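Local coordinates for protein dihydrofolate reductase (PDB 3IA5) that probably catalyses the NADPH-dependent reduction of 7,8-dihydrofolate to 5,6,7,8-tetrahydrofolate, a key step in folate metabolism and in making DNA precursors, at residues 23-28 / 147-152; 136-141 / 155-160. All blocks are in the same frame, centred on the assembly; numbering follows the deposited sequence.

Contact 1 of 2, residues 23-28 / 147-152; sequences WHLPAE and DKNPHN
Asn149 reaches across to the turn at Leu25, Pro26 and Ala27 with its side-chain amide. Its OD1 accepts the backbone N-H of Ala27, with 2.8 Å from Ala27 N to Asn149 OD1. The bond is nearly straight at the hydrogen, 164°. The donor lies somewhat off the plane of the carbonyl, tilted by 18°. Asn149 OD1 also sits 3.1 Å from Pro26 N, but a proline nitrogen has no hydrogen to share, so this is packing alone. The amide also rests on the methyl of Ala27, whose CB is 3.6 Å from Asn149 CG. Asn149 CG stands anti to its own carbonyl carbon (chi1 -53°), and this carries the amide over to the turn.

Ala27 lies near the N-terminal end of helix 27-36. This is the helix that follows the active-site loop in the dihydrofolate reductase fold, and Asn149 therefore ties it to the loop joining the last two strands of the main sheet. With an alanine at Asn149, the N-H of Ala27 would probably lose its acceptor, and a gap would be likely to open beside Pro26.

Leu25 crosses Asn149 at about a right angle. Leu25 CD1 lies 3.7 Å from Asn149 CB and also packs against CB of His151. The leucine is buried, with Ile117 and Tyr153 of the sheet touching it as well. The imidazole of His151 meets the 23-28 segment mainly at its edge. His24 O lies near the ring plane, 3.7 Å from His151 CD2, and Leu25 CD1 is at the edge too. Trp23, which packs on the NADP(+)-binding Ala8, turns its indole away and gives its NE1 hydrogen to Glu28 OE2 at 3.1 Å.

Contact 2 of 2, residues 136-141 / 155-160; sequences QEIEHE and FSLLER
Phe155 and Leu157 share one face of an antiparallel strand pair with Glu139 and Glu141, the side chains standing next to each other across the two strands. The Glu139 carboxylate comes to the edge of the Phe155 ring, with OE1 3.7 Å from Phe155 CE2. The two planes are nearly perpendicular, 82° apart. Glu141 lies alongside the ring and points the same way; its OE2 is hydrogen-bonded to Tyr143. Ile138 extends its CD1 between Leu157 and Glu159, 4.0 Å from Leu157 CG.

On the other face, Ser156 OG gives its hydrogen to Glu137 OE2 at 2.8 Å, on the anti lone pair. Glu137 CG is anti to the backbone N (chi1 -161°), and the extended chain brings the carboxylate over Ser156. Arg154 forms a salt bridge to the same oxygen. Such pairing is likely to keep Glu137 ionised.

The backbones set these positions. Gln136 pairs with Glu159 and Glu141 with Phe155, each through two hydrogen bonds. Between them the register slips by one residue, a beta bulge at Ile138. Both Ile138 N, at 2.9 Å to Leu157 O, and Glu139 O, at 3.0 Å from Leu157 N, bond to Leu157.

Strand 135-143 is the outermost strand at this end of the main sheet. Strand 153-160 separates it from strand 111-117, whose Tyr113 and Thr115 touch Phe155 and whose Arg111 forms a salt bridge with Glu159.

From the N terminus, the chain first meets residues 23-28, leading into helix 27-36. It then runs through most of the sheet before reaching 136-141, the first half of contact 2. Next comes 147-152, where contact 1 closes a long loop of 118 residues. Residues 155-160 follow and close contact 2 after only 13 intervening residues. The two contacts therefore cross along the chain. Contact 2 is local, joining the two strands of the C-terminal hairpin. Contact 1 fixes the connection of that same hairpin to the start of an early helix. Their centres are 21 Å apart, and they meet only through the sequence.

Contact 1 of 2, residues 23-28 / 147-152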
loop_
_atom_site.group_PDB
_atom_site.type_symbol
_atom_site.label_atom_id
_atom_site.label_comp_id
_atom_site.label_asym_id
_atom_site.label_seq_id
_atom_site.Cartn_x
_atom_site.Cartn_y
_atom_site.Cartn_z
ATOM N N TRP A 23 -0.156 -3.089 15.506
ATOM C CA TRP A 23 -0.921 -4.331 15.586
ATOM C C TRP A 23 -0.091 -5.481 15.076
ATOM O O TRP A 23 0.878 -5.265 14.329
ATOM C CB TRP A 23 -2.215 -4.258 14.756
ATOM C CG TRP A 23 -2.028 -3.933 13.276
ATOM C CD1 TRP A 23 -1.480 -4.749 12.299
ATOM C CD2 TRP A 23 -2.396 -2.718 12.615
ATOM N NE1 TRP A 23 -1.499 -4.110 11.078
ATOM C CE2 TRP A 23 -2.047 -2.860 11.241
ATOM C CE3 TRP A 23 -2.981 -1.516 13.042
ATOM C CZ2 TRP A 23 -2.276 -1.842 10.293
ATOM C CZ3 TRP A 23 -3.211 -0.507 12.099
ATOM C CH2 TRP A 23 -2.856 -0.678 10.742
ATOM N N HIS A 24 -0.478 -6.691 15.485
ATOM C CA HIS A 24 0.077 -7.927 14.939
ATOM C C HIS A 24 -0.919 -8.569 13.993
ATOM O O HIS A 24 -2.064 -8.808 14.373
ATOM C CB HIS A 24 0.413 -8.922 16.057
ATOM C CG HIS A 24 1.449 -8.421 17.003
ATOM N ND1 HIS A 24 2.769 -8.267 16.640
ATOM C CD2 HIS A 24 1.359 -8.016 18.292
ATOM C CE1 HIS A 24 3.450 -7.792 17.665
ATOM N NE2 HIS A 24 2.618 -7.622 18.679
ATOM N N LEU A 25 -0.500 -8.809 12.757
ATOM C CA LEU A 25 -1.341 -9.483 11.765
ATOM C C LEU A 25 -0.476 -9.956 10.595
ATOM O O LEU A 25 -0.496 -9.360 9.525
ATOM C CB LEU A 25 -2.473 -8.586 11.252
ATOM C CG LEU A 25 -3.660 -9.401 10.693
ATOM C CD1 LEU A 25 -4.794 -9.576 11.722
ATOM C CD2 LEU A 25 -4.203 -8.819 9.389
ATOM N N PRO A 26 0.303 -11.017 10.817
ATOM C CA PRO A 26 1.255 -11.545 9.830
ATOM C C PRO A 26 0.537 -11.909 8.537
ATOM O O PRO A 26 1.149 -11.838 7.485
ATOM C CB PRO A 26 1.826 -12.793 10.509
ATOM C CG PRO A 26 1.634 -12.539 12.000
ATOM C CD PRO A 26 0.398 -11.685 12.128
ATOM N N ALA A 27 -0.751 -12.218 8.605
ATOM C CA ALA A 27 -1.537 -12.483 7.387
ATOM C C ALA A 27 -1.516 -11.342 6.344
ATOM O O ALA A 27 -1.669 -11.597 5.140
ATOM C CB ALA A 27 -2.975 -12.808 7.751
ATOM N N GLU A 28 -1.377 -10.095 6.810
ATOM C CA GLU A 28 -1.351 -8.940 5.908
ATOM C C GLU A 28 -0.218 -9.050 4.879
ATOM O O GLU A 28 -0.354 -8.606 3.731
ATOM C CB GLU A 28 -1.247 -7.597 6.683
ATOM C CG GLU A 28 0.170 -7.165 7.017
ATOM C CD GLU A 28 0.211 -5.906 7.908
ATOM O OE1 GLU A 28 1.281 -5.293 8.119
ATOM O OE2 GLU A 28 -0.842 -5.531 8.415
ATOM N N ASP A 147 -4.547 -18.368 15.271
ATOM C CA ASP A 147 -3.466 -18.564 16.225
ATOM C C ASP A 147 -2.379 -17.502 16.095
ATOM O O ASP A 147 -1.675 -17.176 17.066
ATOM C CB ASP A 147 -2.864 -19.957 16.035
ATOM N N LYS A 148 -2.246 -16.963 14.890
ATOM C CA LYS A 148 -1.183 -16.013 14.624
ATOM C C LYS A 148 -1.736 -14.612 14.377
ATOM O O LYS A 148 -1.004 -13.625 14.531
ATOM C CB LYS A 148 -0.336 -16.503 13.446
ATOM C CG LYS A 148 0.190 -17.919 13.667
ATOM C CD LYS A 148 0.554 -18.621 12.372
ATOM C CE LYS A 148 1.738 -17.949 11.680
ATOM N NZ LYS A 148 2.071 -18.605 10.359
ATOM N N ASN A 149 -3.020 -14.540 14.005
ATOM C CA ASN A 149 -3.676 -13.270 13.693
ATOM C C ASN A 149 -4.819 -12.958 14.649
ATOM O O ASN A 149 -5.951 -13.387 14.429
ATOM C CB ASN A 149 -4.171 -13.237 12.230
ATOM C CG ASN A 149 -3.066 -13.570 11.248
ATOM O OD1 ASN A 149 -2.298 -12.699 10.851
ATOM N ND2 ASN A 149 -2.972 -14.852 10.856
ATOM N N PRO A 150 -4.527 -12.178 15.700
ATOM C CA PRO A 150 -5.452 -11.978 16.822
ATOM C C PRO A 150 -6.692 -11.140 16.497
ATOM O O PRO A 150 -7.473 -10.895 17.386
ATOM C CB PRO A 150 -4.610 -11.236 17.870
ATOM C CG PRO A 150 -3.272 -10.949 17.244
ATOM C CD PRO A 150 -3.253 -11.451 15.846
ATOM N N HIS A 151 -6.864 -10.709 15.255
ATOM C CA HIS A 151 -8.011 -9.908 14.878
ATOM C C HIS A 151 -8.708 -10.571 13.707
ATOM O O HIS A 151 -8.073 -11.300 12.961
ATOM C CB HIS A 151 -7.546 -8.500 14.469
ATOM C CG HIS A 151 -6.703 -7.836 15.520
ATOM N ND1 HIS A 151 -7.218 -7.413 16.721
ATOM C CD2 HIS A 151 -5.370 -7.595 15.557
ATOM C CE1 HIS A 151 -6.230 -6.909 17.459
ATOM N NE2 HIS A 151 -5.107 -7.015 16.778
ATOM N N ASN A 152 -10.001 -10.332 13.564
ATOM C CA ASN A 152 -10.667 -10.572 12.299
ATOM C C ASN A 152 -10.194 -9.481 11.327
ATOM O O ASN A 152 -9.857 -8.357 11.742
ATOM C CB ASN A 152 -12.193 -10.489 12.439
ATOM C CG ASN A 152 -12.761 -11.515 13.436
ATOM O OD1 ASN A 152 -12.215 -12.608 13.620
ATOM N ND2 ASN A 152 -13.840 -11.145 14.091
#

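Contact 2 of 2, residues 136-141 / 155-160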
loop_
_atom_site.group_PDB
_atom_site.type_symbol
_atom_site.label_atom_id
_atom_site.label_comp_id
_atom_site.label_asym_id
_atom_site.label_seq_id
_atom_site.Cartn_x
_atom_site.Cartn_y
_atom_site.Cartn_z
ATOM N N GLN A 136 -16.661 1.378 -6.352
ATOM C CA GLN A 136 -17.313 0.072 -6.306
ATOM C C GLN A 136 -16.371 -0.983 -5.742
ATOM O O GLN A 136 -15.149 -0.946 -5.953
ATOM C CB GLN A 136 -17.788 -0.377 -7.701
ATOM C CG GLN A 136 -18.907 0.452 -8.303
ATOM C CD GLN A 136 -20.283 -0.235 -8.297
ATOM O OE1 GLN A 136 -20.632 -0.980 -7.371
ATOM N NE2 GLN A 136 -21.077 0.039 -9.336
ATOM N N GLU A 137 -16.939 -1.943 -5.024
ATOM C CA GLU A 137 -16.144 -3.061 -4.550
ATOM C C GLU A 137 -16.158 -4.165 -5.607
ATOM O O GLU A 137 -17.201 -4.659 -5.978
ATOM C CB GLU A 137 -16.671 -3.593 -3.221
ATOM C CG GLU A 137 -15.643 -4.441 -2.432
ATOM C CD GLU A 137 -16.178 -4.920 -1.083
ATOM O OE1 GLU A 137 -17.224 -5.594 -1.060
ATOM O OE2 GLU A 137 -15.555 -4.630 -0.051
ATOM N N ILE A 138 -14.982 -4.499 -6.109
ATOM C CA ILE A 138 -14.794 -5.557 -7.081
ATOM C C ILE A 138 -14.790 -6.911 -6.363
ATOM O O ILE A 138 -15.229 -7.936 -6.908
ATOM C CB ILE A 138 -13.413 -5.374 -7.780
ATOM C CG1 ILE A 138 -13.381 -4.077 -8.560
ATOM C CG2 ILE A 138 -13.100 -6.540 -8.764
ATOM C CD1 ILE A 138 -12.045 -3.876 -9.235
ATOM N N GLU A 139 -14.257 -6.914 -5.140
ATOM C CA GLU A 139 -14.156 -8.148 -4.396
ATOM C C GLU A 139 -13.860 -7.922 -2.928
ATOM O O GLU A 139 -13.332 -6.860 -2.519
ATOM C CB GLU A 139 -13.076 -9.048 -5.004
ATOM C CG GLU A 139 -11.666 -8.600 -4.681
ATOM C CD GLU A 139 -10.653 -9.729 -4.762
ATOM O OE1 GLU A 139 -10.583 -10.558 -3.836
ATOM O OE2 GLU A 139 -9.903 -9.777 -5.747
ATOM N N HIS A 140 -14.178 -8.938 -2.136
ATOM C CA HIS A 140 -13.740 -8.967 -0.738
ATOM C C HIS A 140 -13.540 -10.383 -0.254
ATOM O O HIS A 140 -14.107 -11.325 -0.813
ATOM C CB HIS A 140 -14.713 -8.212 0.176
ATOM C CG HIS A 140 -16.061 -8.851 0.288
ATOM N ND1 HIS A 140 -17.110 -8.535 -0.551
ATOM C CD2 HIS A 140 -16.539 -9.785 1.146
ATOM C CE1 HIS A 140 -18.164 -9.248 -0.220
ATOM N NE2 HIS A 140 -17.849 -10.005 0.817
ATOM N N GLU A 141 -12.687 -10.525 0.747
ATOM C CA GLU A 141 -12.410 -11.803 1.400
ATOM C C GLU A 141 -12.378 -11.513 2.916
ATOM O O GLU A 141 -11.608 -10.663 3.373
ATOM C CB GLU A 141 -11.049 -12.361 0.939
ATOM C CG GLU A 141 -10.827 -12.172 -0.586
ATOM C CD GLU A 141 -9.359 -12.109 -1.062
ATOM O OE1 GLU A 141 -9.172 -11.706 -2.233
ATOM O OE2 GLU A 141 -8.405 -12.466 -0.320
ATOM N N PHE A 155 -10.211 -8.227 3.495
ATOM C CA PHE A 155 -9.588 -7.649 2.321
ATOM C C PHE A 155 -10.646 -7.150 1.383
ATOM O O PHE A 155 -11.622 -7.845 1.116
ATOM C CB PHE A 155 -8.733 -8.654 1.540
ATOM C CG PHE A 155 -8.273 -8.102 0.201
ATOM C CD1 PHE A 155 -7.166 -7.240 0.129
ATOM C CD2 PHE A 155 -9.008 -8.365 -0.968
ATOM C CE1 PHE A 155 -6.774 -6.686 -1.117
ATOM C CE2 PHE A 155 -8.623 -7.836 -2.176
ATOM C CZ PHE A 155 -7.502 -6.999 -2.262
ATOM N N SER A 156 -10.430 -5.953 0.849
ATOM C CA SER A 156 -11.359 -5.338 -0.076
ATOM C C SER A 156 -10.590 -4.642 -1.220
ATOM O O SER A 156 -9.558 -4.010 -1.000
ATOM C CB SER A 156 -12.296 -4.371 0.644
ATOM O OG SER A 156 -12.985 -3.576 -0.295
ATOM N N LEU A 157 -11.066 -4.852 -2.445
ATOM C CA LEU A 157 -10.567 -4.161 -3.630
ATOM C C LEU A 157 -11.653 -3.230 -4.121
ATOM O O LEU A 157 -12.663 -3.674 -4.642
ATOM C CB LEU A 157 -10.205 -5.164 -4.723
ATOM C CG LEU A 157 -9.663 -4.690 -6.095
ATOM C CD1 LEU A 157 -8.542 -3.701 -5.979
ATOM C CD2 LEU A 157 -9.203 -5.894 -6.894
ATOM N N LEU A 158 -11.435 -1.936 -3.925
ATOM C CA LEU A 158 -12.276 -0.880 -4.461
ATOM C C LEU A 158 -11.803 -0.357 -5.846
ATOM O O LEU A 158 -10.584 -0.182 -6.115
ATOM C CB LEU A 158 -12.325 0.269 -3.457
ATOM C CG LEU A 158 -12.756 -0.078 -2.018
ATOM C CD1 LEU A 158 -12.827 1.177 -1.134
ATOM C CD2 LEU A 158 -14.120 -0.777 -2.062
ATOM N N GLU A 159 -12.766 -0.090 -6.715
ATOM C CA GLU A 159 -12.466 0.543 -7.994
ATOM C C GLU A 159 -13.195 1.878 -8.084
ATOM O O GLU A 159 -14.353 2.000 -7.689
ATOM C CB GLU A 159 -12.792 -0.351 -9.209
ATOM C CG GLU A 159 -11.963 0.072 -10.470
ATOM C CD GLU A 159 -12.040 -0.907 -11.641
ATOM O OE1 GLU A 159 -13.062 -0.903 -12.370
ATOM O OE2 GLU A 159 -11.070 -1.670 -11.840
ATOM N N ARG A 160 -12.494 2.882 -8.579
ATOM C CA ARG A 160 -13.066 4.223 -8.696
ATOM C C ARG A 160 -14.173 4.252 -9.752
ATOM O O ARG A 160 -14.071 3.583 -10.777
ATOM C CB ARG A 160 -11.967 5.201 -9.087
ATOM C CG ARG A 160 -12.426 6.633 -9.148
ATOM C CD ARG A 160 -12.191 7.357 -7.842
ATOM N NE ARG A 160 -11.851 8.739 -8.159
ATOM C CZ ARG A 160 -10.623 9.249 -8.131
ATOM N NH1 ARG A 160 -9.562 8.520 -7.727
ATOM N NH2 ARG A 160 -10.469 10.514 -8.455
#